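Local coordinates for protein 6-carboxyhexanoate--CoA ligase (Aquifex aeolicus, PDB 5TVA) that is a BioW-type CoA ligase, a single-chain enzyme modelled with adenosine monophosphate and coenzyme A bound, at residues K71-A76 with I202-E207; V81-Q86 with K195-V200. All coordinates share one frame; numbering follows the deposited sequence.

Contact 1: K71-A76 with I202-E207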
loop_
_atom_site.group_PDB
_atom_site.type_symbol
_atom_site.label_atom_id
_atom_site.label_comp_id
_atom_site.label_asym_id
_atom_site.label_seq_id
_atom_site.Cartn_x
_atom_site.Cartn_y
_atom_site.Cartn_z
ATOM N N LYS A 71 7.182 -10.216 -20.127
ATOM C CA LYS A 71 8.445 -9.899 -20.764
ATOM C C LYS A 71 8.579 -8.433 -21.155
ATOM O O LYS A 71 9.648 -8.033 -21.634
ATOM C CB LYS A 71 8.642 -10.821 -21.977
ATOM C CG LYS A 71 8.579 -12.314 -21.597
ATOM C CD LYS A 71 9.300 -12.570 -20.274
ATOM C CE LYS A 71 8.939 -13.904 -19.671
ATOM N NZ LYS A 71 7.761 -13.809 -18.752
ATOM N N SER A 72 7.543 -7.621 -20.942
ATOM C CA SER A 72 7.652 -6.174 -21.092
ATOM C C SER A 72 6.652 -5.493 -20.165
ATOM O O SER A 72 5.606 -6.074 -19.852
ATOM C CB SER A 72 7.412 -5.733 -22.545
ATOM O OG SER A 72 6.080 -5.991 -22.950
ATOM N N PRO A 73 6.951 -4.279 -19.692
ATOM C CA PRO A 73 5.958 -3.551 -18.880
ATOM C C PRO A 73 4.634 -3.320 -19.593
ATOM O O PRO A 73 3.582 -3.345 -18.940
ATOM C CB PRO A 73 6.671 -2.231 -18.555
ATOM C CG PRO A 73 8.140 -2.584 -18.602
ATOM C CD PRO A 73 8.263 -3.606 -19.710
ATOM N N GLU A 74 4.654 -3.106 -20.913
ATOM C CA GLU A 74 3.409 -2.954 -21.662
ATOM C C GLU A 74 2.526 -4.186 -21.515
ATOM O O GLU A 74 1.294 -4.075 -21.458
ATOM C CB GLU A 74 3.694 -2.681 -23.143
ATOM C CG GLU A 74 4.611 -1.486 -23.446
ATOM C CD GLU A 74 6.062 -1.672 -22.999
ATOM O OE1 GLU A 74 6.459 -2.809 -22.667
ATOM O OE2 GLU A 74 6.806 -0.666 -22.968
ATOM N N GLU A 75 3.136 -5.369 -21.449
ATOM C CA GLU A 75 2.370 -6.600 -21.301
ATOM C C GLU A 75 1.908 -6.799 -19.868
ATOM O O GLU A 75 0.837 -7.369 -19.626
ATOM C CB GLU A 75 3.212 -7.792 -21.750
ATOM C CG GLU A 75 3.514 -7.796 -23.239
ATOM C CD GLU A 75 4.540 -8.845 -23.619
ATOM O OE1 GLU A 75 5.591 -8.933 -22.935
ATOM O OE2 GLU A 75 4.284 -9.587 -24.594
ATOM N N ALA A 76 2.722 -6.360 -18.907
ATOM C CA ALA A 76 2.334 -6.461 -17.509
ATOM C C ALA A 76 1.199 -5.495 -17.191
ATOM O O ALA A 76 0.252 -5.847 -16.475
ATOM C CB ALA A 76 3.550 -6.199 -16.620
ATOM N N ILE A 202 2.655 -8.876 -10.019
ATOM C CA ILE A 202 2.815 -8.741 -11.461
ATOM C C ILE A 202 4.157 -8.084 -11.768
ATOM O O ILE A 202 4.402 -6.946 -11.350
ATOM C CB ILE A 202 1.664 -7.935 -12.079
ATOM C CG1 ILE A 202 0.368 -8.750 -11.986
ATOM C CG2 ILE A 202 1.994 -7.536 -13.511
ATOM C CD1 ILE A 202 -0.892 -7.960 -12.281
ATOM N N THR A 203 5.017 -8.796 -12.510
ATOM C CA THR A 203 6.357 -8.309 -12.884
ATOM C C THR A 203 6.584 -8.388 -14.394
ATOM O O THR A 203 6.225 -9.387 -15.021
ATOM C CB THR A 203 7.481 -9.126 -12.199
ATOM O OG1 THR A 203 6.996 -9.693 -10.976
ATOM C CG2 THR A 203 8.691 -8.251 -11.905
ATOM N N PRO A 204 7.176 -7.337 -14.988
ATOM C CA PRO A 204 7.474 -6.053 -14.356
ATOM C C PRO A 204 6.522 -4.943 -14.807
ATOM O O PRO A 204 6.188 -4.851 -15.991
ATOM C CB PRO A 204 8.896 -5.769 -14.833
ATOM C CG PRO A 204 8.907 -6.349 -16.240
ATOM C CD PRO A 204 7.890 -7.481 -16.272
ATOM N N LEU A 205 6.098 -4.098 -13.873
ATOM C CA LEU A 205 5.226 -2.981 -14.209
ATOM C C LEU A 205 5.998 -1.704 -14.543
ATOM O O LEU A 205 5.375 -0.680 -14.858
ATOM C CB LEU A 205 4.221 -2.743 -13.071
ATOM C CG LEU A 205 3.100 -3.790 -12.972
ATOM C CD1 LEU A 205 2.313 -3.698 -11.663
ATOM C CD2 LEU A 205 2.166 -3.619 -14.154
ATOM N N LYS A 206 7.332 -1.746 -14.508
ATOM C CA LYS A 206 8.145 -0.667 -15.057
ATOM C C LYS A 206 9.514 -1.211 -15.437
ATOM O O LYS A 206 9.941 -2.274 -14.971
ATOM C CB LYS A 206 8.314 0.493 -14.073
ATOM C CG LYS A 206 9.144 0.136 -12.853
ATOM C CD LYS A 206 9.508 1.364 -12.056
ATOM C CE LYS A 206 9.936 0.987 -10.661
ATOM N NZ LYS A 206 10.240 2.204 -9.876
ATOM N N GLU A 207 10.204 -0.439 -16.274
ATOM C CA GLU A 207 11.595 -0.724 -16.590
ATOM C C GLU A 207 12.476 -0.462 -15.378
ATOM O O GLU A 207 12.301 0.534 -14.671
ATOM C CB GLU A 207 12.060 0.127 -17.767
ATOM C CG GLU A 207 12.739 -0.683 -18.863
ATOM C CD GLU A 207 11.846 -1.771 -19.415
ATOM O OE1 GLU A 207 12.109 -2.963 -19.113
ATOM O OE2 GLU A 207 10.887 -1.423 -20.149
#
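Pro73 and Ala76, in the first turn of helix 73-85, close over the carbonyl of Pro204, where strand 198-203 has just ended. That strand belongs to the six-stranded mixed sheet, beside the outermost strand 65-69, which the helix follows. Pro73 CA sends a CH···O contact to Pro204 O at 3.2 Å, with an angle of 151° at the hydrogen. Ala76 CB lies 3.0 Å from Pro204 O, tight and perhaps slightly too close in the model. The Ala76 methyl completes the tight part, with CB 3.7 Å from Ile202 CG2 and 3.8 Å from Leu205 CD2. Ile202 can offer that branch because its CG2 stands anti to its own backbone N. The cis peptide before Pro204 turns the chain here, and Pro73 CD lies a loose 4.5 Å from Pro204 CG.

On the outer side the packing gives way to charge. The Glu207 side chain, bent at chi2 (58°), crosses Pro73 at about a right angle, with Glu207 OE2 3.4 Å from Pro73 CG. Glu74 adds a like charge, its OE2 5.0 Å from Glu207 OE2. Ser72 N-caps the helix through a weak bond from Glu75 N to its OG.

Between these two segments, then, apolar packing and one CH···O contact do the holding; the conventional hydrogen bond from this helix to the loop comes one residue further on, from Arg77 NH2 to Leu205 O.

Contact 2: V81-Q86 with K195-V200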
loop_
_atom_site.group_PDB
_atom_site.type_symbol
_atom_site.label_atom_id
_atom_site.label_comp_id
_atom_site.label_asym_id
_atom_site.label_seq_id
_atom_site.Cartn_x
_atom_site.Cartn_y
_atom_site.Cartn_z
ATOM N N VAL A 81 -4.538 -4.138 -16.296
ATOM C CA VAL A 81 -5.854 -3.638 -16.689
ATOM C C VAL A 81 -6.878 -4.771 -16.731
ATOM O O VAL A 81 -8.027 -4.610 -16.297
ATOM C CB VAL A 81 -5.754 -2.908 -18.041
ATOM C CG1 VAL A 81 -7.124 -2.407 -18.477
ATOM C CG2 VAL A 81 -4.785 -1.753 -17.938
ATOM N N LYS A 82 -6.479 -5.936 -17.235
ATOM C CA LYS A 82 -7.432 -7.033 -17.380
ATOM C C LYS A 82 -7.932 -7.510 -16.027
ATOM O O LYS A 82 -9.143 -7.671 -15.826
ATOM C CB LYS A 82 -6.802 -8.192 -18.155
ATOM C CG LYS A 82 -7.726 -9.382 -18.309
ATOM C CD LYS A 82 -7.298 -10.255 -19.486
ATOM C CE LYS A 82 -6.450 -11.435 -19.044
ATOM N NZ LYS A 82 -7.265 -12.547 -18.468
ATOM N N LYS A 83 -7.012 -7.753 -15.086
ATOM C CA LYS A 83 -7.417 -8.231 -13.765
ATOM C C LYS A 83 -8.322 -7.218 -13.068
ATOM O O LYS A 83 -9.282 -7.601 -12.384
ATOM C CB LYS A 83 -6.177 -8.538 -12.916
ATOM C CG LYS A 83 -5.253 -9.644 -13.517
ATOM C CD LYS A 83 -6.011 -10.948 -13.626
ATOM C CE LYS A 83 -6.500 -11.394 -12.266
ATOM N NZ LYS A 83 -7.225 -12.706 -12.304
ATOM N N LEU A 84 -8.043 -5.920 -13.251
ATOM C CA LEU A 84 -8.886 -4.873 -12.674
ATOM C C LEU A 84 -10.325 -4.957 -13.179
ATOM O O LEU A 84 -11.275 -4.768 -12.406
ATOM C CB LEU A 84 -8.293 -3.491 -12.976
ATOM C CG LEU A 84 -7.045 -3.125 -12.160
ATOM C CD1 LEU A 84 -6.278 -1.896 -12.697
ATOM C CD2 LEU A 84 -7.430 -2.933 -10.686
ATOM N N THR A 85 -10.518 -5.227 -14.475
ATOM C CA THR A 85 -11.895 -5.290 -14.964
ATOM C C THR A 85 -12.616 -6.521 -14.432
ATOM O O THR A 85 -13.846 -6.604 -14.521
ATOM C CB THR A 85 -11.972 -5.268 -16.494
ATOM O OG1 THR A 85 -11.602 -6.553 -17.013
ATOM C CG2 THR A 85 -11.105 -4.178 -17.094
ATOM N N GLN A 86 -11.887 -7.482 -13.874
ATOM C CA GLN A 86 -12.572 -8.570 -13.194
ATOM C C GLN A 86 -13.105 -8.163 -11.829
ATOM O O GLN A 86 -13.684 -9.007 -11.137
ATOM C CB GLN A 86 -11.650 -9.773 -13.026
ATOM C CG GLN A 86 -11.044 -10.314 -14.301
ATOM C CD GLN A 86 -10.172 -11.520 -14.026
ATOM O OE1 GLN A 86 -10.367 -12.223 -13.030
ATOM N NE2 GLN A 86 -9.185 -11.750 -14.888
ATOM N N LYS A 195 -11.290 -7.907 -3.761
ATOM C CA LYS A 195 -11.842 -9.008 -2.978
ATOM C C LYS A 195 -12.067 -10.249 -3.835
ATOM O O LYS A 195 -11.987 -11.373 -3.322
ATOM C CB LYS A 195 -13.138 -8.578 -2.277
ATOM C CG LYS A 195 -12.901 -7.824 -0.986
ATOM C CD LYS A 195 -14.182 -7.473 -0.251
ATOM C CE LYS A 195 -13.862 -6.606 0.958
ATOM N NZ LYS A 195 -15.054 -6.290 1.801
ATOM N N GLU A 196 -12.309 -10.076 -5.140
ATOM C CA GLU A 196 -12.528 -11.216 -6.030
ATOM C C GLU A 196 -11.242 -11.723 -6.661
ATOM O O GLU A 196 -11.063 -12.935 -6.802
ATOM C CB GLU A 196 -13.524 -10.860 -7.147
ATOM C CG GLU A 196 -14.698 -9.981 -6.725
ATOM C CD GLU A 196 -15.596 -10.605 -5.670
ATOM O OE1 GLU A 196 -15.191 -11.578 -4.993
ATOM O OE2 GLU A 196 -16.727 -10.107 -5.511
ATOM N N ILE A 197 -10.343 -10.824 -7.071
ATOM C CA ILE A 197 -9.129 -11.262 -7.750
ATOM C C ILE A 197 -8.006 -11.583 -6.777
ATOM O O ILE A 197 -6.945 -12.061 -7.210
ATOM C CB ILE A 197 -8.649 -10.200 -8.758
ATOM C CG1 ILE A 197 -8.351 -8.883 -8.042
ATOM C CG2 ILE A 197 -9.685 -10.022 -9.855
ATOM C CD1 ILE A 197 -7.655 -7.827 -8.912
ATOM N N GLY A 198 -8.204 -11.335 -5.480
ATOM C CA GLY A 198 -7.185 -11.580 -4.485
ATOM C C GLY A 198 -6.062 -10.571 -4.604
ATOM O O GLY A 198 -6.263 -9.410 -4.979
ATOM N N TYR A 199 -4.848 -11.029 -4.284
ATOM C CA TYR A 199 -3.635 -10.218 -4.347
ATOM C C TYR A 199 -2.786 -10.769 -5.490
ATOM O O TYR A 199 -2.312 -11.913 -5.431
ATOM C CB TYR A 199 -2.908 -10.251 -3.002
ATOM C CG TYR A 199 -1.590 -9.497 -2.935
ATOM C CD1 TYR A 199 -1.566 -8.121 -2.752
ATOM C CD2 TYR A 199 -0.368 -10.168 -3.027
ATOM C CE1 TYR A 199 -0.366 -7.420 -2.673
ATOM C CE2 TYR A 199 0.844 -9.470 -2.953
ATOM C CZ TYR A 199 0.836 -8.099 -2.769
ATOM O OH TYR A 199 2.020 -7.375 -2.694
ATOM N N VAL A 200 -2.606 -9.961 -6.531
ATOM C CA VAL A 200 -2.086 -10.433 -7.809
ATOM C C VAL A 200 -0.756 -9.733 -8.063
ATOM O O VAL A 200 -0.719 -8.553 -8.422
ATOM C CB VAL A 200 -3.085 -10.196 -8.949
ATOM C CG1 VAL A 200 -2.617 -10.881 -10.205
ATOM C CG2 VAL A 200 -4.442 -10.742 -8.550
HETATM O O HOH W 1 -7.302 -13.513 -9.626
#
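Ile197 takes a chi1 of 60°, which wedges CG1 between its backbone N and carbonyl carbon and sets CG2 anti to that carbon, turned to the end of helix 73-85. Opposite it, Lys83 coils, its first three torsions all near -60°, and the coiled chain is shortened and sets NZ beside Gln86 OE1.

Ile197 CG2 is the point of the wedge. It lies 3.5 Å from Lys83 O and 3.7 Å from Gln86 CB, while Ile197 CD1 comes within 3.8 Å of the same Lys83 O. The two side chains of Gln86 and Ile197 pass at a slant, the glutamine running extended beyond CG. The aliphatic part of Lys83 adds a looser layer, with CE 4.3 Å from Val200 CG2. Val192 of strand 190-194 touches Lys83, Ile197 and Val200, which places the contact against the face of the mixed sheet.

Polar links run along the outer side. Lys83 NZ donates to Gln86 OE1 at 3.3 Å, with a C=O···N angle of only 96°; the donor stands above the carbonyl plane, not on a lone pair. A water takes a second bond from Lys83 NZ at 2.8 Å and gives one to Ile197 O at 2.8 Å. Glu87, next along the chain, accepts through OE2 from both Glu196 N and Ile197 N, tying down the turn that leads into strand 198-203.

Between the segments no direct hydrogen bond forms: an isoleucine methyl packs against the C-terminal turn of the helix, one water is the polar bridge between a lysine amine, probably charged, and a backbone carbonyl, and Glu87 adds two bonds from just beyond segment 81-86.

Contacts 1 and 2 pin the two ends of the same pairing, helix 73-85 against strand 198-203. The helix start meets the strand end in contact 1, and the helix end meets the strand start in contact 2, so the two elements run in opposite senses, with the contact centres 16 Å apart. Contact 1 is the larger and more buried (336 against 225 Å²); contact 2 lies at the surface and is bridged by water. Contact 1 also links to the ligands: the Lys206 side chain is about 8 Å from the bound adenosine monophosphate and about 12 Å from coenzyme A, and its NZ bonds the carbonyls of Asp210 and Ser182, the latter in the nucleotide pocket.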